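Local coordinates for head completion protein gp6 (Enterobacteria phage HK97, PDB 3JVO) that completes the phage head as a ring-shaped connector that binds the portal protein and gp7, leaving a central channel open for DNA ejection, at residues L6-L11 against A58-V63; T30-A35 against A68-H73. One frame throughout, in Å; residues are numbered along the deposited sequence.

Contact 1: L6-L11 against A58-V63; sequences LDVISL and AVKGAV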
loop_
_atom_site.group_PDB
_atom_site.type_symbol
_atom_site.label_atom_id
_atom_site.label_comp_id
_atom_site.label_asym_id
_atom_site.label_seq_id
_atom_site.Cartn_x
_atom_site.Cartn_y
_atom_site.Cartn_z
ATOM N N LEU G 6 -17.199 21.802 -40.926
ATOM C CA LEU G 6 -18.516 22.346 -40.591
ATOM C C LEU G 6 -19.641 21.942 -41.567
ATOM O O LEU G 6 -20.806 22.120 -41.249
ATOM C CB LEU G 6 -18.459 23.866 -40.387
ATOM C CG LEU G 6 -17.556 24.327 -39.222
ATOM C CD1 LEU G 6 -17.551 25.850 -39.093
ATOM C CD2 LEU G 6 -17.997 23.688 -37.913
ATOM N N ASP G 7 -19.293 21.388 -42.734
ATOM C CA ASP G 7 -20.293 20.824 -43.650
ATOM C C ASP G 7 -20.622 19.399 -43.274
ATOM O O ASP G 7 -21.611 18.841 -43.750
ATOM C CB ASP G 7 -19.776 20.807 -45.086
ATOM C CG ASP G 7 -19.672 22.191 -45.700
ATOM O OD1 ASP G 7 -20.401 23.111 -45.253
ATOM O OD2 ASP G 7 -18.854 22.339 -46.647
ATOM N N VAL G 8 -19.755 18.799 -42.460
ATOM C CA VAL G 8 -19.905 17.431 -41.961
ATOM C C VAL G 8 -20.645 17.470 -40.607
ATOM O O VAL G 8 -21.627 16.773 -40.417
ATOM C CB VAL G 8 -18.505 16.747 -41.828
ATOM C CG1 VAL G 8 -18.608 15.318 -41.294
ATOM C CG2 VAL G 8 -17.750 16.763 -43.171
ATOM N N ILE G 9 -20.166 18.293 -39.669
ATOM C CA ILE G 9 -20.824 18.483 -38.381
ATOM C C ILE G 9 -20.920 19.964 -38.133
ATOM O O ILE G 9 -19.905 20.656 -38.096
ATOM C CB ILE G 9 -20.010 17.884 -37.221
ATOM C CG1 ILE G 9 -19.789 16.391 -37.423
ATOM C CG2 ILE G 9 -20.697 18.174 -35.848
ATOM C CD1 ILE G 9 -18.742 15.800 -36.484
ATOM N N SER G 10 -22.131 20.458 -37.924
ATOM C CA SER G 10 -22.325 21.899 -37.730
ATOM C C SER G 10 -21.635 22.408 -36.462
ATOM O O SER G 10 -21.403 21.660 -35.521
ATOM C CB SER G 10 -23.808 22.220 -37.660
ATOM O OG SER G 10 -24.330 21.725 -36.435
ATOM N N LEU G 11 -21.313 23.693 -36.452
ATOM C CA LEU G 11 -20.729 24.343 -35.282
ATOM C C LEU G 11 -21.639 24.212 -34.062
ATOM O O LEU G 11 -21.169 24.004 -32.942
ATOM C CB LEU G 11 -20.465 25.826 -35.581
ATOM C CG LEU G 11 -19.828 26.658 -34.471
ATOM C CD1 LEU G 11 -18.514 26.039 -34.064
ATOM C CD2 LEU G 11 -19.610 28.118 -34.935
ATOM N N ALA G 58 -19.553 6.616 -37.896
ATOM C CA ALA G 58 -18.581 6.243 -36.853
ATOM C C ALA G 58 -17.409 7.238 -36.841
ATOM O O ALA G 58 -16.890 7.585 -35.766
ATOM C CB ALA G 58 -18.074 4.808 -37.041
ATOM N N VAL G 59 -16.987 7.679 -38.029
ATOM C CA VAL G 59 -15.903 8.660 -38.134
ATOM C C VAL G 59 -16.375 10.006 -37.561
ATOM O O VAL G 59 -15.638 10.684 -36.852
ATOM C CB VAL G 59 -15.350 8.762 -39.601
ATOM C CG1 VAL G 59 -14.298 9.860 -39.754
ATOM C CG2 VAL G 59 -14.753 7.419 -40.026
ATOM N N LYS G 60 -17.620 10.380 -37.816
ATOM C CA LYS G 60 -18.147 11.574 -37.198
ATOM C C LYS G 60 -18.067 11.472 -35.652
ATOM O O LYS G 60 -17.677 12.420 -34.970
ATOM C CB LYS G 60 -19.557 11.839 -37.708
ATOM C CG LYS G 60 -19.586 12.398 -39.144
ATOM C CD LYS G 60 -20.985 12.415 -39.763
ATOM C CE LYS G 60 -21.962 13.269 -38.953
ATOM N NZ LYS G 60 -23.302 13.480 -39.660
ATOM N N GLY G 61 -18.394 10.296 -35.119
ATOM C CA GLY G 61 -18.268 10.014 -33.698
ATOM C C GLY G 61 -16.860 10.215 -33.178
ATOM O O GLY G 61 -16.679 10.821 -32.115
ATOM N N ALA G 62 -15.865 9.712 -33.909
ATOM C CA ALA G 62 -14.471 9.937 -33.522
ATOM C C ALA G 62 -14.055 11.421 -33.533
ATOM O O ALA G 62 -13.360 11.877 -32.631
ATOM C CB ALA G 62 -13.496 9.085 -34.387
ATOM N N VAL G 63 -14.465 12.167 -34.553
ATOM C CA VAL G 63 -14.116 13.583 -34.640
ATOM C C VAL G 63 -14.665 14.335 -33.411
ATOM O O VAL G 63 -13.989 15.172 -32.822
ATOM C CB VAL G 63 -14.665 14.214 -35.950
ATOM C CG1 VAL G 63 -14.536 15.756 -35.920
ATOM C CG2 VAL G 63 -13.955 13.631 -37.195
HETATM O O HOH W 1 -24.077 16.011 -38.541
#

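Contact 2: T30-A35 against A68-H73; sequences TLYAQA and ADMFEH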
loop_
_atom_site.group_PDB
_atom_site.type_symbol
_atom_site.label_atom_id
_atom_site.label_comp_id
_atom_site.label_asym_id
_atom_site.label_seq_id
_atom_site.Cartn_x
_atom_site.Cartn_y
_atom_site.Cartn_z
ATOM N N THR G 30 -13.949 26.369 -33.729
ATOM C CA THR G 30 -13.750 26.024 -35.143
ATOM C C THR G 30 -12.354 25.454 -35.413
ATOM O O THR G 30 -12.217 24.482 -36.186
ATOM C CB THR G 30 -14.054 27.221 -36.081
ATOM O OG1 THR G 30 -15.425 27.617 -35.898
ATOM C CG2 THR G 30 -13.824 26.862 -37.557
ATOM N N LEU G 31 -11.332 26.025 -34.765
ATOM C CA LEU G 31 -9.961 25.535 -34.923
ATOM C C LEU G 31 -9.814 24.105 -34.368
ATOM O O LEU G 31 -9.178 23.236 -34.994
ATOM C CB LEU G 31 -8.962 26.509 -34.274
ATOM C CG LEU G 31 -7.462 26.212 -34.397
ATOM C CD1 LEU G 31 -6.545 27.389 -33.942
ATOM C CD2 LEU G 31 -7.082 24.911 -33.609
ATOM N N TYR G 32 -10.422 23.847 -33.215
ATOM C CA TYR G 32 -10.393 22.513 -32.628
ATOM C C TYR G 32 -11.105 21.502 -33.538
ATOM O O TYR G 32 -10.644 20.379 -33.711
ATOM C CB TYR G 32 -11.087 22.490 -31.262
ATOM C CG TYR G 32 -10.405 23.256 -30.128
ATOM C CD1 TYR G 32 -9.029 23.438 -30.092
ATOM C CD2 TYR G 32 -11.169 23.785 -29.083
ATOM C CE1 TYR G 32 -8.411 24.141 -29.031
ATOM C CE2 TYR G 32 -10.572 24.495 -28.025
ATOM C CZ TYR G 32 -9.208 24.658 -27.994
ATOM O OH TYR G 32 -8.633 25.353 -26.932
ATOM N N ALA G 33 -12.234 21.913 -34.090
ATOM C CA ALA G 33 -13.035 21.071 -34.984
ATOM C C ALA G 33 -12.227 20.725 -36.226
ATOM O O ALA G 33 -12.214 19.576 -36.658
ATOM C CB ALA G 33 -14.324 21.770 -35.361
ATOM N N GLN G 34 -11.549 21.731 -36.792
ATOM C CA GLN G 34 -10.730 21.537 -37.982
ATOM C C GLN G 34 -9.554 20.608 -37.684
ATOM O O GLN G 34 -9.226 19.736 -38.495
ATOM C CB GLN G 34 -10.236 22.879 -38.513
ATOM C CG GLN G 34 -11.365 23.783 -39.075
ATOM C CD GLN G 34 -10.883 25.193 -39.373
ATOM O OE1 GLN G 34 -9.876 25.647 -38.821
ATOM N NE2 GLN G 34 -11.600 25.896 -40.255
ATOM N N ALA G 35 -8.932 20.794 -36.516
ATOM C CA ALA G 35 -7.813 19.979 -36.094
ATOM C C ALA G 35 -8.251 18.532 -35.903
ATOM O O ALA G 35 -7.553 17.615 -36.317
ATOM C CB ALA G 35 -7.210 20.522 -34.812
ATOM N N ALA G 68 -13.677 17.266 -28.561
ATOM C CA ALA G 68 -13.965 17.573 -27.163
ATOM C C ALA G 68 -12.691 17.414 -26.310
ATOM O O ALA G 68 -12.474 18.161 -25.377
ATOM C CB ALA G 68 -15.124 16.691 -26.634
ATOM N N ASP G 69 -11.828 16.454 -26.642
ATOM C CA ASP G 69 -10.576 16.332 -25.888
ATOM C C ASP G 69 -9.731 17.620 -25.979
ATOM O O ASP G 69 -9.271 18.128 -24.959
ATOM C CB ASP G 69 -9.773 15.117 -26.333
ATOM C CG ASP G 69 -8.528 14.931 -25.519
ATOM O OD1 ASP G 69 -8.630 14.704 -24.280
ATOM O OD2 ASP G 69 -7.433 15.041 -26.116
HETATM N N MSE G 70 -9.563 18.164 -27.183
HETATM C CA MSE G 70 -8.894 19.468 -27.390
HETATM C C MSE G 70 -9.510 20.603 -26.582
HETATM O O MSE G 70 -8.820 21.461 -26.039
HETATM C CB MSE G 70 -8.942 19.877 -28.866
HETATM C CG MSE G 70 -8.181 18.962 -29.795
HETATM SE SE MSE G 70 -6.291 18.914 -29.330
HETATM C CE MSE G 70 -5.812 20.805 -29.607
ATOM N N PHE G 71 -10.832 20.627 -26.547
ATOM C CA PHE G 71 -11.516 21.662 -25.818
ATOM C C PHE G 71 -11.302 21.587 -24.297
ATOM O O PHE G 71 -11.134 22.606 -23.634
ATOM C CB PHE G 71 -13.005 21.681 -26.142
ATOM C CG PHE G 71 -13.730 22.787 -25.438
ATOM C CD1 PHE G 71 -13.752 24.064 -25.985
ATOM C CD2 PHE G 71 -14.336 22.569 -24.209
ATOM C CE1 PHE G 71 -14.403 25.136 -25.306
ATOM C CE2 PHE G 71 -15.005 23.629 -23.527
ATOM C CZ PHE G 71 -15.031 24.905 -24.089
ATOM N N GLU G 72 -11.266 20.370 -23.774
ATOM C CA GLU G 72 -11.146 20.129 -22.347
ATOM C C GLU G 72 -9.713 20.091 -21.836
ATOM O O GLU G 72 -9.461 20.437 -20.684
ATOM C CB GLU G 72 -11.826 18.801 -21.995
ATOM C CG GLU G 72 -13.314 18.736 -22.383
ATOM C CD GLU G 72 -14.214 19.706 -21.620
ATOM O OE1 GLU G 72 -13.820 20.187 -20.546
ATOM O OE2 GLU G 72 -15.356 19.967 -22.087
ATOM N N HIS G 73 -8.780 19.624 -22.667
ATOM C CA HIS G 73 -7.414 19.393 -22.211
ATOM C C HIS G 73 -6.466 20.219 -23.105
ATOM O O HIS G 73 -6.138 19.827 -24.236
ATOM C CB HIS G 73 -7.094 17.889 -22.213
ATOM C CG HIS G 73 -8.124 17.049 -21.507
ATOM N ND1 HIS G 73 -8.819 16.038 -22.136
ATOM C CD2 HIS G 73 -8.594 17.091 -20.235
ATOM C CE1 HIS G 73 -9.654 15.477 -21.280
ATOM N NE2 HIS G 73 -9.546 16.105 -20.122
#

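Contact 1: L6-L11 against A58-V63
Val8 lays its CG1 methyl across the aliphatic part of Lys60, with Val8 CG1 3.8 Å from Lys60 CG; CD follows a little farther off. Here, in the mainly helical fold of the gp6-like connector family, the short helix 5-8 and the extended residues after it pack on helix 57-72. Val8 holds CG1 anti to the backbone N (chi1 179°), and it is this branch that meets the lysine. Ile9 takes the deeper place. Its side chain and that of Lys60 run past each other in opposite directions, with Ile9 CG1 4.1 Å from Lys60 CE, while Ile9 CD1 comes 3.9 Å from the backbone atom Lys60 O. One turn further along the helix, Val63 CG1 receives the same methyl, Ile9 CD1, at 4.2 Å, and Phe14 of helix 11-17 packs on both Ile9 and Val63. The two segments bury 173 Å² between them, mainly as hydrocarbon. Lys60 also packs on Leu31 of a neighbouring subunit. The bend at chi3 (60°) brings Lys60 CE to 3.8 Å from Val8 O. There a water links the segments, donating to Val8 O at 3.2 Å and accepting from Lys60 NZ at 2.9 Å.

Contact 2: T30-A35 against A68-H73
Tyr32 OH is hydrogen-bonded to Gln17 OE1 of a neighbouring subunit, and it also lies 4.0 Å from Met70 O, too long to count as a second bond. The carbonyl belongs instead to the covering of the ring: Met70 O and Phe71 N are over the same face, each offset toward the rim, with Met70 O 3.8 Å from Tyr32 CZ. Over that face too stands CB of Met70 (selenomethionine in this crystal), 28° off the ring normal in a CH-pi contact and 3.8 Å from Tyr32 CD1. This is helix-helix packing in the mainly helical gp6-like fold: helix 26-44 meets the C-terminal end of helix 57-72 chiefly through the Tyr32 ring, with Tyr32 CA 6.2 Å from Met70 CA. Phe71 meets the other part of the ring obliquely, its CD1 3.8 Å from Tyr32 CE2; CG anti to the backbone N (chi1 -178°) brings the Phe71 ring across the CE2 side of the tyrosine, where Phe20 packs edge-to-face and Arg74 makes a cation-pi contact with it. At the end of helix 57-72, His73 ND1 donates to Asp69 OD1 from above the carboxylate plane, at a distance (2.5 Å) short enough to be doubtful in detail. Another neighbouring subunit supplies partners to both side chains, Gln77 NE2 to Asp69 OD2 and Glu79 OE1 to His73 NE2.

Overall arrangement
The two contacts share helix 57-72: contact 1 uses its N-terminal half and contact 2 its C-terminal end, with their centres 12 Å apart. Along the chain the segments alternate, 6-11, 30-35, 58-63 and 68-73, so the two connections cross. They also touch directly, Leu11 CD1 lying 3.9 Å from Thr30 OG1. One long helix is thereby packed by the N-terminal region near its start and by helix 26-44 near its end. Both contacts touch one and the same neighbouring subunit, and contact 2 touches a further copy as well. Helices 57-72 and 26-44 thus contribute both to the core of the subunit and to its contacts with two neighbours in the thirteen-membered ring.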